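Local coordinates for protein putative transcriptional regulator (MarR/EmrR family) (Acinetobacter sp. ADP1, PDB 3NRV) that probably binds DNA as a dimeric winged helix-turn-helix transcription factor of the MarR/EmrR family, at residues C[28-31]-C[32-36]; C[41-44]-C[45-48]; C[77-81]-C[82-86]; C[98-102]-C[103-107]. All blocks are in the same frame, centred on the assembly; numbering follows the deposited sequence.

Contact 1: residues C[28-31]-C[32-36]; sequences SSTA and YTQKF
T30 and Q34 meet on one turn of helix 13-36, a long helix of this MarR-type winged helix-turn-helix protein. Their side chains lie alongside each other and point the same way. CG2 of T30 touches CD of Q34 at 3.7 Å, so the methyl packs against the flat amide. The T30 methyl reaches it because CG2 stands anti to the backbone N, which puts OG1 beside that nitrogen (chi1 -64°). S28 and Y32, two residues earlier, pair likewise. The Y32 ring points out from the helix, its CD1 edge turned toward S28. CD1 of Y32 lies 4.1 Å from S28 CB, and S28 O lies at the ring edge, near its plane. That oxygen accepts from the backbone N-H of Y32 (N to O 2.9 Å, 171° at the hydrogen). The i to i+4 pattern continues with Q34 N on T30 O and K35 N on A31 O.

Neighbours hold these groups in place. Y32 stacks on W43 and meets F114 edge to face, while A31 packs on F114 and R118 of helix 102-122. OG of S28 bonds to L24 O and R118. OG of S29 reaches across the dimer to D62 of the second subunit. The carbonyl O of S29 accepts from the backbone N-H of T33 (N to O 3.0 Å), and OG1 of T33 also sits 3.0 Å from this oxygen, with I38 O as another partner.

Contact 2: residues C[41-44]-C[45-48]; sequences TEWR and IISV
Helix 40-51 is a buried helix of the MarR-type winged helix-turn-helix fold, and this contact spans two of its turns. W43 and S47 meet one turn apart. CB of S47 sits over one face of the indole, offset toward the rim. It makes a CH-pi contact of 4.2 Å from S47 CB to the centroid of the W43 six-membered ring, 22° off the ring normal. The indole is thrown forward along the helix because CG of W43 lies anti to the backbone N (chi1 166°). Its CZ3 then touches the branch methyl CG2 of I46 at 4.1 Å, where the two side chains cross at about a right angle. The other branch of I46 turns back, and CD1 of I46 lies 3.5 Å from E42 O. I45 does likewise, with its CG1 3.6 Å from T41 O.

In the backbone, I46 N bonds to E42 O at 3.0 Å and S47 N to W43 O at 2.9 Å.

Around the helix, W43 packs on A111 and A115 of helix 102-122, and I45 and V48 pack on helix 57-64. OG1 of T41 bonds to D62 O of the second subunit. R44 bonds to L64 O and to N22 of the second subunit. E42 bonds to G39 N and forms a salt bridge with K81. These buried polar ends thus find partners outside, two on the second subunit. The contact itself rests on backbone bonds and on W43 packed against S47 and I46.

Contact 3: residues C[77-81]-C[82-86]; sequences KLEEK and KYIEV. With SO4 (sulfate ion), chain L.
L78 and I84 form the tight side of this turn from helix 68-80 into strand 84-87. CB of L78 meets CG1 of I84 at 3.7 Å, and the two side chains cross at about a right angle. I84 holds CG1 between its backbone N and carbonyl carbon (chi1 70°), which brings CD1 back over the helix to touch CB of E79. Beside it, CD2 of L78 packs against CD2 of the Y83 ring at 3.9 Å. CB of K81 comes to 3.6 Å from the same Y83 CD2, and the carbonyl O of K81 lies over one face of the ring. L78 and I84 also reach helix 40-51, so this side is buried.

The other side is wet and charged. OE2 of E79 accepts from a water at 2.6 Å, and that water accepts in turn from V86 N. A second water donates to both E79 O and I84 O. OE1 of E79 pairs with K76. K77 extends outward, where NZ makes weak bonds to a sulfate ion, probably from the crystallisation liquor, which is also held by K68 of the second subunit.

The backbone closes the helix. L78 O takes Y83 N at 2.9 Å and, weakly, I84 N. E79 O takes K82 N at 3.0 Å from well above its carbonyl plane. K82 has positive phi (69°). This is a Schellman motif, ending the helix that precedes the two-stranded wing of the winged helix-turn-helix fold.

Contact 4: residues C[98-102]-C[103-107]; sequences INLTE and MGQEL
L100 and Q105 cross at a slant where strand 97-100 turns into helix 102-122. CB of L100 touches CG of Q105 at 3.8 Å, so the aliphatic part of the glutamine lies against the leucine. Further out, CD2 of L100 reaches over the helix backbone and meets C of G104 at 4.1 Å. G104 has no side chain, so the leucine methyl lies directly against its main chain.

T101 is the N-cap. Its OG1 sits between the backbone N and the carbonyl carbon (chi1 56°), and from there it faces the first turn. It accepts from the backbone N-H of G104 (OG1 to N 3.1 Å), with 158° at the hydrogen. The same OG1 also bonds to K82 O, joining the start of helix 102-122 to the turn before strand 84-87. The regular helix bonds begin at once, with Q105 N on T101 O at 2.9 Å and E106 N on E102 O at 3.0 Å. On the solvent side, the extended E106 side chain runs back toward the helix start, with CG 3.3 Å from E102 O. The like-charged carboxylates of E102 and E106 are near without contact and probably repel mildly.

L100 packs on L49 and S50 of helix 40-51. M103 lies on Y83, and L107 lies on I46, I38 and Y83. Strand 97-100 pairs antiparallel with strand 84-87, and T101 and N99 bond through their backbones to Y83 and E85.

The four contacts follow one another in series, and none nests in or crosses another. Contact 1 lies near the C-terminal end of helix 13-36. Contact 2 follows on helix 40-51, and Y32 packs on W43 between them. Neither closes a loop, since each lies within one helix, and both touch the second subunit. Contact 3 closes the turn from helix 68-80 into strand 84-87. It is tied to contact 2 by the E42 to K81 salt bridge and by L78 against I45 and I46. Contact 4 closes the turn from strand 97-100 into helix 102-122. Its strand pairs with that of contact 3, while L107 reaches I46 and F36.

Contact 1: residues C[28-31]-C[32-36]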
loop_
_atom_site.group_PDB
_atom_site.type_symbol
_atom_site.label_atom_id
_atom_site.label_comp_id
_atom_site.label_asym_id
_atom_site.label_seq_id
_atom_site.Cartn_x
_atom_site.Cartn_y
_atom_site.Cartn_z
ATOM N N SER C 28 -6.181 5.322 -6.417
ATOM C CA SER C 28 -5.284 4.964 -7.505
ATOM C C SER C 28 -5.770 3.710 -8.235
ATOM O O SER C 28 -5.616 3.588 -9.445
ATOM C CB SER C 28 -3.850 4.794 -7.002
ATOM O OG SER C 28 -3.344 6.024 -6.503
ATOM N N SER C 29 -6.372 2.788 -7.502
ATOM C CA SER C 29 -6.945 1.610 -8.117
ATOM C C SER C 29 -7.942 2.064 -9.193
ATOM O O SER C 29 -7.874 1.631 -10.345
ATOM C CB SER C 29 -7.631 0.741 -7.067
ATOM O OG SER C 29 -8.215 -0.419 -7.653
ATOM N N THR C 30 -8.834 2.978 -8.828
ATOM C CA THR C 30 -9.814 3.490 -9.779
ATOM C C THR C 30 -9.118 4.193 -10.931
ATOM O O THR C 30 -9.441 3.958 -12.089
ATOM C CB THR C 30 -10.772 4.498 -9.123
ATOM O OG1 THR C 30 -11.536 3.836 -8.120
ATOM C CG2 THR C 30 -11.740 5.076 -10.163
ATOM N N ALA C 31 -8.166 5.064 -10.608
ATOM C CA ALA C 31 -7.528 5.895 -11.627
ATOM C C ALA C 31 -6.819 5.055 -12.683
ATOM O O ALA C 31 -7.061 5.225 -13.883
ATOM C CB ALA C 31 -6.566 6.893 -10.991
ATOM N N TYR C 32 -5.950 4.147 -12.239
ATOM C CA TYR C 32 -5.211 3.298 -13.173
ATOM C C TYR C 32 -6.121 2.370 -13.934
ATOM O O TYR C 32 -5.893 2.101 -15.116
ATOM C CB TYR C 32 -4.103 2.497 -12.458
ATOM C CG TYR C 32 -2.920 3.384 -12.146
ATOM C CD1 TYR C 32 -2.768 3.959 -10.895
ATOM C CD2 TYR C 32 -1.979 3.682 -13.124
ATOM C CE1 TYR C 32 -1.684 4.799 -10.618
ATOM C CE2 TYR C 32 -0.900 4.521 -12.861
ATOM C CZ TYR C 32 -0.764 5.078 -11.619
ATOM O OH TYR C 32 0.292 5.920 -11.366
ATOM N N THR C 33 -7.148 1.869 -13.266
ATOM C CA THR C 33 -8.062 0.958 -13.947
ATOM C C THR C 33 -8.807 1.673 -15.069
ATOM O O THR C 33 -8.928 1.151 -16.171
ATOM C CB THR C 33 -9.060 0.296 -12.987
ATOM O OG1 THR C 33 -8.363 -0.646 -12.161
ATOM C CG2 THR C 33 -10.127 -0.462 -13.783
ATOM N N GLN C 34 -9.277 2.882 -14.789
ATOM C CA GLN C 34 -10.056 3.634 -15.774
ATOM C C GLN C 34 -9.196 4.185 -16.899
ATOM O O GLN C 34 -9.653 4.312 -18.035
ATOM C CB GLN C 34 -10.824 4.772 -15.093
ATOM C CG GLN C 34 -11.981 4.255 -14.239
ATOM C CD GLN C 34 -12.853 5.365 -13.685
ATOM O OE1 GLN C 34 -12.449 6.529 -13.644
ATOM N NE2 GLN C 34 -14.059 5.005 -13.243
ATOM N N LYS C 35 -7.949 4.520 -16.586
ATOM C CA LYS C 35 -7.095 5.155 -17.562
ATOM C C LYS C 35 -6.273 4.158 -18.375
ATOM O O LYS C 35 -6.015 4.387 -19.557
ATOM C CB LYS C 35 -6.183 6.164 -16.878
ATOM C CG LYS C 35 -5.505 7.114 -17.817
ATOM C CD LYS C 35 -5.173 8.407 -17.102
ATOM C CE LYS C 35 -5.062 9.576 -18.074
ATOM N NZ LYS C 35 -6.376 9.918 -18.704
ATOM N N PHE C 36 -5.874 3.047 -17.759
ATOM C CA PHE C 36 -4.881 2.164 -18.374
ATOM C C PHE C 36 -5.299 0.729 -18.361
ATOM O O PHE C 36 -4.588 -0.126 -18.873
ATOM C CB PHE C 36 -3.493 2.306 -17.696
ATOM C CG PHE C 36 -2.866 3.631 -17.944
ATOM C CD1 PHE C 36 -2.352 3.931 -19.195
ATOM C CD2 PHE C 36 -2.852 4.603 -16.966
ATOM C CE1 PHE C 36 -1.815 5.162 -19.455
ATOM C CE2 PHE C 36 -2.328 5.843 -17.221
ATOM C CZ PHE C 36 -1.800 6.126 -18.473
#

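Contact 2: residues C[41-44]-C[45-48]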
loop_
_atom_site.group_PDB
_atom_site.type_symbol
_atom_site.label_atom_id
_atom_site.label_comp_id
_atom_site.label_asym_id
_atom_site.label_seq_id
_atom_site.Cartn_x
_atom_site.Cartn_y
_atom_site.Cartn_z
ATOM N N THR C 41 -1.945 -2.343 -7.966
ATOM C CA THR C 41 -0.881 -3.288 -7.637
ATOM C C THR C 41 -0.121 -3.748 -8.882
ATOM O O THR C 41 1.107 -3.878 -8.866
ATOM C CB THR C 41 -1.410 -4.469 -6.811
ATOM O OG1 THR C 41 -1.891 -3.964 -5.556
ATOM C CG2 THR C 41 -0.295 -5.488 -6.563
ATOM N N GLU C 42 -0.842 -3.968 -9.974
ATOM C CA GLU C 42 -0.179 -4.196 -11.262
ATOM C C GLU C 42 0.787 -3.060 -11.604
ATOM O O GLU C 42 1.941 -3.309 -11.990
ATOM C CB GLU C 42 -1.226 -4.390 -12.369
ATOM C CG GLU C 42 -1.917 -5.746 -12.209
ATOM C CD GLU C 42 -3.077 -5.966 -13.162
ATOM O OE1 GLU C 42 -3.850 -5.031 -13.412
ATOM O OE2 GLU C 42 -3.215 -7.095 -13.655
ATOM N N TRP C 43 0.311 -1.823 -11.480
ATOM C CA TRP C 43 1.151 -0.643 -11.738
ATOM C C TRP C 43 2.399 -0.609 -10.828
ATOM O O TRP C 43 3.501 -0.350 -11.291
ATOM C CB TRP C 43 0.354 0.681 -11.602
ATOM C CG TRP C 43 1.293 1.828 -11.537
ATOM C CD1 TRP C 43 1.577 2.614 -10.456
ATOM C CD2 TRP C 43 2.179 2.244 -12.584
ATOM N NE1 TRP C 43 2.568 3.522 -10.783
ATOM C CE2 TRP C 43 2.952 3.312 -12.074
ATOM C CE3 TRP C 43 2.376 1.827 -13.900
ATOM C CZ2 TRP C 43 3.902 3.970 -12.849
ATOM C CZ3 TRP C 43 3.324 2.486 -14.664
ATOM C CH2 TRP C 43 4.073 3.542 -14.134
ATOM N N ARG C 44 2.226 -0.865 -9.533
ATOM C CA ARG C 44 3.367 -0.846 -8.619
ATOM C C ARG C 44 4.454 -1.824 -9.075
ATOM O O ARG C 44 5.649 -1.529 -9.041
ATOM C CB ARG C 44 2.922 -1.162 -7.172
ATOM C CG ARG C 44 1.941 -0.112 -6.577
ATOM C CD ARG C 44 1.520 -0.479 -5.140
ATOM N NE ARG C 44 2.672 -0.390 -4.229
ATOM C CZ ARG C 44 2.764 -1.002 -3.046
ATOM N NH1 ARG C 44 1.780 -1.776 -2.618
ATOM N NH2 ARG C 44 3.855 -0.840 -2.292
ATOM N N ILE C 45 4.035 -2.996 -9.521
ATOM C CA ILE C 45 4.999 -3.990 -9.953
ATOM C C ILE C 45 5.675 -3.617 -11.281
ATOM O O ILE C 45 6.885 -3.737 -11.421
ATOM C CB ILE C 45 4.347 -5.372 -10.042
ATOM C CG1 ILE C 45 4.100 -5.872 -8.614
ATOM C CG2 ILE C 45 5.252 -6.326 -10.788
ATOM C CD1 ILE C 45 3.234 -7.117 -8.527
ATOM N N ILE C 46 4.878 -3.169 -12.246
ATOM C CA ILE C 46 5.419 -2.704 -13.522
ATOM C C ILE C 46 6.477 -1.630 -13.282
ATOM O O ILE C 46 7.559 -1.639 -13.889
ATOM C CB ILE C 46 4.265 -2.195 -14.436
ATOM C CG1 ILE C 46 3.547 -3.402 -15.044
ATOM C CG2 ILE C 46 4.781 -1.286 -15.544
ATOM C CD1 ILE C 46 2.171 -3.089 -15.475
ATOM N N SER C 47 6.178 -0.711 -12.373
ATOM C CA SER C 47 7.106 0.377 -12.095
ATOM C C SER C 47 8.405 -0.148 -11.459
ATOM O O SER C 47 9.501 0.358 -11.733
ATOM C CB SER C 47 6.439 1.451 -11.230
ATOM O OG SER C 47 7.399 2.386 -10.777
ATOM N N VAL C 48 8.293 -1.182 -10.632
ATOM C CA VAL C 48 9.500 -1.815 -10.072
ATOM C C VAL C 48 10.311 -2.498 -11.174
ATOM O O VAL C 48 11.519 -2.338 -11.245
ATOM C CB VAL C 48 9.198 -2.830 -8.948
ATOM C CG1 VAL C 48 10.464 -3.634 -8.580
ATOM C CG2 VAL C 48 8.663 -2.108 -7.728
#

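Contact 3: residues C[77-81]-C[82-86]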
loop_
_atom_site.group_PDB
_atom_site.type_symbol
_atom_site.label_atom_id
_atom_site.label_comp_id
_atom_site.label_asym_id
_atom_site.label_seq_id
_atom_site.Cartn_x
_atom_site.Cartn_y
_atom_site.Cartn_z
ATOM N N LYS C 77 -0.897 -12.681 -13.261
ATOM C CA LYS C 77 -1.900 -11.922 -14.014
ATOM C C LYS C 77 -1.221 -11.110 -15.129
ATOM O O LYS C 77 -1.715 -11.045 -16.257
ATOM C CB LYS C 77 -2.680 -10.985 -13.101
ATOM C CG LYS C 77 -3.640 -11.677 -12.153
ATOM C CD LYS C 77 -4.749 -12.403 -12.909
ATOM C CE LYS C 77 -5.714 -13.092 -11.943
ATOM N NZ LYS C 77 -6.769 -13.867 -12.660
ATOM N N LEU C 78 -0.097 -10.481 -14.799
ATOM C CA LEU C 78 0.623 -9.650 -15.771
ATOM C C LEU C 78 1.214 -10.506 -16.883
ATOM O O LEU C 78 1.350 -10.060 -18.023
ATOM C CB LEU C 78 1.719 -8.834 -15.090
ATOM C CG LEU C 78 1.247 -7.692 -14.177
ATOM C CD1 LEU C 78 2.426 -7.148 -13.394
ATOM C CD2 LEU C 78 0.543 -6.565 -14.965
ATOM N N GLU C 79 1.576 -11.746 -16.556
ATOM C CA GLU C 79 2.000 -12.681 -17.593
ATOM C C GLU C 79 0.848 -13.008 -18.548
ATOM O O GLU C 79 1.039 -13.042 -19.760
ATOM C CB GLU C 79 2.539 -13.979 -16.984
ATOM C CG GLU C 79 3.256 -14.862 -18.004
ATOM C CD GLU C 79 3.481 -16.292 -17.490
ATOM O OE1 GLU C 79 2.531 -16.906 -16.961
ATOM O OE2 GLU C 79 4.608 -16.797 -17.637
ATOM N N GLU C 80 -0.334 -13.262 -18.000
ATOM C CA GLU C 80 -1.530 -13.551 -18.806
ATOM C C GLU C 80 -1.894 -12.365 -19.700
ATOM O O GLU C 80 -2.372 -12.555 -20.812
ATOM C CB GLU C 80 -2.732 -13.880 -17.912
ATOM C CG GLU C 80 -2.629 -15.215 -17.182
ATOM C CD GLU C 80 -3.556 -15.314 -15.965
ATOM O OE1 GLU C 80 -4.509 -14.506 -15.848
ATOM O OE2 GLU C 80 -3.324 -16.211 -15.124
ATOM N N LYS C 81 -1.694 -11.149 -19.195
ATOM C CA LYS C 81 -2.004 -9.934 -19.962
ATOM C C LYS C 81 -0.880 -9.552 -20.914
ATOM O O LYS C 81 -0.984 -8.563 -21.652
ATOM C CB LYS C 81 -2.305 -8.769 -19.025
ATOM C CG LYS C 81 -3.601 -8.923 -18.239
ATOM C CD LYS C 81 -3.756 -7.785 -17.237
ATOM C CE LYS C 81 -4.913 -8.043 -16.280
ATOM N NZ LYS C 81 -5.368 -6.764 -15.664
ATOM N N LYS C 82 0.199 -10.332 -20.868
ATOM C CA LYS C 82 1.342 -10.192 -21.768
ATOM C C LYS C 82 2.151 -8.927 -21.517
ATOM O O LYS C 82 2.832 -8.423 -22.428
ATOM C CB LYS C 82 0.914 -10.291 -23.240
ATOM C CG LYS C 82 0.117 -11.551 -23.557
ATOM C CD LYS C 82 -0.004 -11.766 -25.051
ATOM C CE LYS C 82 -0.929 -12.934 -25.364
ATOM N NZ LYS C 82 -0.553 -14.143 -24.577
ATOM N N TYR C 83 2.081 -8.424 -20.283
ATOM C CA TYR C 83 2.924 -7.300 -19.856
ATOM C C TYR C 83 4.299 -7.696 -19.328
ATOM O O TYR C 83 5.239 -6.882 -19.318
ATOM C CB TYR C 83 2.215 -6.493 -18.768
ATOM C CG TYR C 83 1.024 -5.717 -19.286
ATOM C CD1 TYR C 83 1.169 -4.826 -20.338
ATOM C CD2 TYR C 83 -0.228 -5.866 -18.722
ATOM C CE1 TYR C 83 0.088 -4.104 -20.823
ATOM C CE2 TYR C 83 -1.327 -5.133 -19.203
ATOM C CZ TYR C 83 -1.150 -4.256 -20.251
ATOM O OH TYR C 83 -2.203 -3.529 -20.748
ATOM N N ILE C 84 4.400 -8.919 -18.819
ATOM C CA ILE C 84 5.667 -9.413 -18.292
ATOM C C ILE C 84 5.940 -10.796 -18.841
ATOM O O ILE C 84 5.047 -11.460 -19.363
ATOM C CB ILE C 84 5.719 -9.441 -16.720
ATOM C CG1 ILE C 84 4.788 -10.521 -16.138
ATOM C CG2 ILE C 84 5.387 -8.081 -16.143
ATOM C CD1 ILE C 84 5.454 -11.935 -16.006
ATOM N N GLU C 85 7.188 -11.224 -18.731
ATOM C CA GLU C 85 7.523 -12.597 -19.074
ATOM C C GLU C 85 8.580 -13.071 -18.084
ATOM O O GLU C 85 9.354 -12.266 -17.550
ATOM C CB GLU C 85 8.072 -12.667 -20.507
ATOM C CG GLU C 85 9.335 -11.847 -20.660
ATOM C CD GLU C 85 9.797 -11.691 -22.116
ATOM O OE1 GLU C 85 9.058 -12.092 -23.047
ATOM O OE2 GLU C 85 10.910 -11.160 -22.316
ATOM N N VAL C 86 8.596 -14.373 -17.824
ATOM C CA VAL C 86 9.583 -14.949 -16.927
ATOM C C VAL C 86 10.849 -15.175 -17.725
ATOM O O VAL C 86 10.817 -15.786 -18.778
ATOM C CB VAL C 86 9.116 -16.284 -16.332
ATOM C CG1 VAL C 86 10.252 -16.924 -15.515
ATOM C CG2 VAL C 86 7.884 -16.067 -15.466
HETATM S S SO4 L . -9.074 -13.488 -9.503
HETATM O O1 SO4 L . -10.262 -14.299 -9.249
HETATM O O2 SO4 L . -8.874 -12.577 -8.376
HETATM O O3 SO4 L . -7.926 -14.382 -9.653
HETATM O O4 SO4 L . -9.266 -12.690 -10.711
HETATM O O HOH W 1 6.656 -15.957 -19.089
HETATM O O HOH W 2 3.544 -12.886 -21.184
#

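Contact 4: residues C[98-102]-C[103-107]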
loop_
_atom_site.group_PDB
_atom_site.type_symbol
_atom_site.label_atom_id
_atom_site.label_comp_id
_atom_site.label_asym_id
_atom_site.label_seq_id
_atom_site.Cartn_x
_atom_site.Cartn_y
_atom_site.Cartn_z
ATOM N N ILE C 98 11.956 -11.713 -13.516
ATOM C CA ILE C 98 10.733 -11.263 -14.183
ATOM C C ILE C 98 11.098 -10.017 -15.002
ATOM O O ILE C 98 11.749 -9.103 -14.481
ATOM C CB ILE C 98 9.647 -10.898 -13.159
ATOM C CG1 ILE C 98 9.389 -12.065 -12.179
ATOM C CG2 ILE C 98 8.344 -10.428 -13.869
ATOM C CD1 ILE C 98 8.839 -13.321 -12.868
ATOM N N ASN C 99 10.700 -9.980 -16.271
ATOM C CA ASN C 99 10.960 -8.813 -17.123
ATOM C C ASN C 99 9.692 -8.285 -17.791
ATOM O O ASN C 99 8.799 -9.053 -18.136
ATOM C CB ASN C 99 11.933 -9.151 -18.259
ATOM C CG ASN C 99 13.282 -9.642 -17.776
ATOM O OD1 ASN C 99 13.793 -9.223 -16.741
ATOM N ND2 ASN C 99 13.879 -10.522 -18.556
ATOM N N LEU C 100 9.646 -6.977 -18.023
ATOM C CA LEU C 100 8.585 -6.398 -18.851
ATOM C C LEU C 100 8.713 -6.920 -20.282
ATOM O O LEU C 100 9.816 -7.087 -20.782
ATOM C CB LEU C 100 8.703 -4.870 -18.872
ATOM C CG LEU C 100 8.475 -4.158 -17.538
ATOM C CD1 LEU C 100 8.840 -2.686 -17.633
ATOM C CD2 LEU C 100 7.023 -4.338 -17.122
ATOM N N THR C 101 7.601 -7.202 -20.936
ATOM C CA THR C 101 7.655 -7.457 -22.373
ATOM C C THR C 101 7.788 -6.092 -23.064
ATOM O O THR C 101 7.813 -5.049 -22.394
ATOM C CB THR C 101 6.378 -8.098 -22.854
ATOM O OG1 THR C 101 5.281 -7.251 -22.485
ATOM C CG2 THR C 101 6.193 -9.506 -22.224
ATOM N N GLU C 102 7.868 -6.082 -24.391
ATOM C CA GLU C 102 7.855 -4.807 -25.109
ATOM C C GLU C 102 6.566 -4.028 -24.807
ATOM O O GLU C 102 6.599 -2.815 -24.627
ATOM C CB GLU C 102 8.020 -5.004 -26.624
ATOM C CG GLU C 102 8.375 -3.710 -27.366
ATOM C CD GLU C 102 8.472 -3.888 -28.885
ATOM O OE1 GLU C 102 9.250 -3.142 -29.527
ATOM O OE2 GLU C 102 7.773 -4.772 -29.435
HETATM N N MSE C 103 5.437 -4.723 -24.734
HETATM C CA MSE C 103 4.184 -4.053 -24.374
HETATM C C MSE C 103 4.184 -3.519 -22.938
HETATM O O MSE C 103 3.639 -2.452 -22.671
HETATM C CB MSE C 103 2.963 -4.946 -24.606
HETATM C CG MSE C 103 1.647 -4.219 -24.334
HETATM SE SE MSE C 103 0.032 -5.128 -25.005
HETATM C CE MSE C 103 0.872 -6.693 -25.774
ATOM N N GLY C 104 4.792 -4.252 -22.007
ATOM C CA GLY C 104 4.888 -3.754 -20.648
ATOM C C GLY C 104 5.778 -2.520 -20.572
ATOM O O GLY C 104 5.512 -1.597 -19.805
ATOM N N GLN C 105 6.842 -2.489 -21.368
ATOM C CA GLN C 105 7.690 -1.298 -21.425
ATOM C C GLN C 105 6.915 -0.097 -21.999
ATOM O O GLN C 105 7.086 1.029 -21.552
ATOM C CB GLN C 105 8.958 -1.573 -22.253
ATOM C CG GLN C 105 9.908 -2.577 -21.595
ATOM C CD GLN C 105 11.108 -2.946 -22.461
ATOM O OE1 GLN C 105 11.108 -2.734 -23.667
ATOM N NE2 GLN C 105 12.130 -3.525 -21.840
ATOM N N GLU C 106 6.086 -0.343 -23.007
ATOM C CA GLU C 106 5.271 0.733 -23.616
ATOM C C GLU C 106 4.262 1.238 -22.587
ATOM O O GLU C 106 4.065 2.439 -22.427
ATOM C CB GLU C 106 4.511 0.211 -24.828
ATOM C CG GLU C 106 5.375 -0.144 -26.029
ATOM C CD GLU C 106 4.595 -0.969 -27.041
ATOM O OE1 GLU C 106 3.513 -1.458 -26.689
ATOM O OE2 GLU C 106 5.061 -1.153 -28.179
ATOM N N LEU C 107 3.639 0.304 -21.873
ATOM C CA LEU C 107 2.705 0.678 -20.810
ATOM C C LEU C 107 3.412 1.580 -19.796
ATOM O O LEU C 107 2.913 2.660 -19.429
ATOM C CB LEU C 107 2.133 -0.571 -20.134
ATOM C CG LEU C 107 1.213 -0.322 -18.931
ATOM C CD1 LEU C 107 0.070 0.630 -19.313
ATOM C CD2 LEU C 107 0.671 -1.633 -18.397
#